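Local coordinates for tail fiber protein (Acinetobacter phage AM24, PDB 5W5P) that forms a trimeric phage tailspike that probably recognises, and may depolymerise, the capsular polysaccharide of Acinetobacter baumannii, at residues C492-I498 with S602-Y608. Residues are numbered along the deposited sequence; the frame is centred on the assembly and turned at random.
Sequences CTADMNI and STTMTIY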
# COMPACT_ATOMS: atom_id res chain seq x y z
N CYS A 492 -24.74 21.24 -22.97
CA CYS A 492 -23.58 21.69 -22.23
C CYS A 492 -23.17 23.06 -22.75
O CYS A 492 -23.67 23.53 -23.78
CB CYS A 492 -22.41 20.70 -22.34
SG CYS A 492 -21.84 20.41 -24.03
N THR A 493 -22.27 23.70 -22.02
CA THR A 493 -21.62 24.93 -22.46
C THR A 493 -20.12 24.74 -22.33
O THR A 493 -19.64 23.81 -21.68
CB THR A 493 -22.09 26.14 -21.65
OG1 THR A 493 -21.88 25.91 -20.25
CG2 THR A 493 -23.56 26.40 -21.90
N ALA A 494 -19.37 25.64 -22.98
CA ALA A 494 -17.93 25.45 -23.08
C ALA A 494 -17.26 26.74 -23.52
O ALA A 494 -17.88 27.61 -24.15
CB ALA A 494 -17.58 24.32 -24.05
N ASP A 495 -15.98 26.86 -23.18
CA ASP A 495 -15.09 27.89 -23.68
C ASP A 495 -14.10 27.28 -24.66
O ASP A 495 -13.81 26.08 -24.62
CB ASP A 495 -14.31 28.56 -22.53
CG ASP A 495 -15.22 29.32 -21.58
OD1 ASP A 495 -16.38 29.62 -21.94
OD2 ASP A 495 -14.76 29.63 -20.46
N MSE A 496 -13.57 28.12 -25.55
CA MSE A 496 -12.58 27.69 -26.53
C MSE A 496 -11.38 28.63 -26.56
O MSE A 496 -11.53 29.84 -26.72
CB MSE A 496 -13.20 27.61 -27.92
CG MSE A 496 -14.04 26.38 -28.19
SE MSE A 496 -14.72 26.37 -30.02
CE MSE A 496 -13.19 25.56 -30.92
N ASN A 497 -10.19 28.07 -26.40
CA ASN A 497 -8.93 28.79 -26.59
C ASN A 497 -8.30 28.26 -27.87
O ASN A 497 -7.76 27.15 -27.89
CB ASN A 497 -8.01 28.60 -25.39
CG ASN A 497 -6.78 29.50 -25.45
OD1 ASN A 497 -6.80 30.62 -24.94
ND2 ASN A 497 -5.72 29.01 -26.08
N ILE A 498 -8.38 29.04 -28.94
CA ILE A 498 -7.92 28.62 -30.26
C ILE A 498 -6.60 29.35 -30.53
O ILE A 498 -6.58 30.47 -31.03
CB ILE A 498 -8.96 28.89 -31.35
CG1 ILE A 498 -10.33 28.36 -30.92
CG2 ILE A 498 -8.52 28.28 -32.68
CD1 ILE A 498 -11.45 28.80 -31.83
N SER A 602 -4.12 25.14 -32.33
CA SER A 602 -4.06 24.33 -31.12
C SER A 602 -5.23 24.73 -30.24
O SER A 602 -5.16 25.72 -29.50
CB SER A 602 -2.73 24.53 -30.40
OG SER A 602 -1.65 24.01 -31.15
N THR A 603 -6.33 23.98 -30.32
CA THR A 603 -7.55 24.31 -29.60
C THR A 603 -7.60 23.60 -28.26
O THR A 603 -7.42 22.38 -28.20
CB THR A 603 -8.78 23.93 -30.43
OG1 THR A 603 -8.76 24.62 -31.68
CG2 THR A 603 -10.04 24.31 -29.67
N THR A 604 -7.85 24.36 -27.20
CA THR A 604 -8.06 23.80 -25.86
C THR A 604 -9.43 24.25 -25.37
O THR A 604 -9.70 25.46 -25.31
CB THR A 604 -6.96 24.24 -24.88
OG1 THR A 604 -5.69 23.78 -25.35
CG2 THR A 604 -7.22 23.65 -23.51
N MSE A 605 -10.28 23.30 -25.01
CA MSE A 605 -11.63 23.61 -24.57
C MSE A 605 -11.83 23.40 -23.07
O MSE A 605 -11.25 22.49 -22.48
CB MSE A 605 -12.65 22.78 -25.35
CG MSE A 605 -12.68 23.09 -26.84
SE MSE A 605 -14.13 22.18 -27.80
CE MSE A 605 -15.65 23.04 -26.91
N THR A 606 -12.63 24.27 -22.46
CA THR A 606 -13.06 24.16 -21.07
C THR A 606 -14.57 23.93 -21.10
O THR A 606 -15.34 24.87 -21.32
CB THR A 606 -12.71 25.42 -20.27
OG1 THR A 606 -11.32 25.72 -20.39
CG2 THR A 606 -13.07 25.25 -18.80
N ILE A 607 -15.01 22.68 -20.89
CA ILE A 607 -16.41 22.31 -21.03
C ILE A 607 -17.08 22.31 -19.66
O ILE A 607 -16.59 21.68 -18.72
CB ILE A 607 -16.56 20.94 -21.70
CG1 ILE A 607 -15.94 20.96 -23.10
CG2 ILE A 607 -18.03 20.52 -21.76
CD1 ILE A 607 -15.30 19.64 -23.50
N TYR A 608 -18.20 23.03 -19.55
CA TYR A 608 -19.01 23.06 -18.34
C TYR A 608 -20.19 22.13 -18.55
O TYR A 608 -21.15 22.48 -19.26
CB TYR A 608 -19.45 24.49 -18.02
CG TYR A 608 -18.31 25.49 -18.06
CD1 TYR A 608 -17.49 25.67 -16.95
CD2 TYR A 608 -18.04 26.22 -19.20
CE1 TYR A 608 -16.43 26.57 -16.98
CE2 TYR A 608 -17.00 27.12 -19.25
CZ TYR A 608 -16.20 27.30 -18.14
OH TYR A 608 -15.16 28.20 -18.19
O HOH W 1 -23.10 24.04 -18.27
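Two neighbouring antiparallel strands of the C-terminal five-stranded sheet meet here, with Thr-493 to Ile-498 facing Tyr-608 to Thr-603. Three hydrogen-bonded pairs join the backbones: Thr-493 with Tyr-608, Asp-495 with Thr-606 and Asn-497 with Thr-604. Each pair makes two N-H...O bonds, such as Asn-497 N to Thr-604 O at 2.9 Å. Between them, Ala-494 CA approaches Thr-606 O at 3.2 Å in a CA-H...O contact.

On the face with Asp-495, the Tyr-608 side chain runs diagonally along the sheet. Its CG lies anti to its own carbonyl carbon (chi1 -49°), which carries the ring obliquely over Thr-493 O and Ala-494 CA to Asp-495. There the hydroxyl OH donates to Asp-495 OD2 at 2.7 Å, coming from above the carboxylate plane. The carboxylate sits at the ring edge, with its plane turned 73° from that of the ring. Asp-495 OD1 forms a salt bridge with Lys-516 of a neighbouring subunit, so both carboxylate oxygens are engaged. Thr-493 OG1 donates to a water at 3.0 Å, and this water donates to Tyr-608 O. The same OG1 is bonded to Asn-497 ND2 of the same neighbouring subunit.

The other face is mostly apolar. Met-496 and Met-605, both selenomethionine, run alongside each other from this face, with their CG atoms 3.8 Å apart. Both chains bend at chi3, and their methyls part: Met-605 CE rests on Ala-494 CB at 3.7 Å, while Met-496 CE reaches Thr-603 CG2 at 3.6 Å. Ile-476 and Ala-474 of strand 470-477, with Ile-620, pack over this side.

The Met-496 and Met-605 face thus packs on a second antiparallel sheet, while the Asp-495 and Tyr-608 face lies at the trimer interface, consistent with a C-terminal trimerisation region.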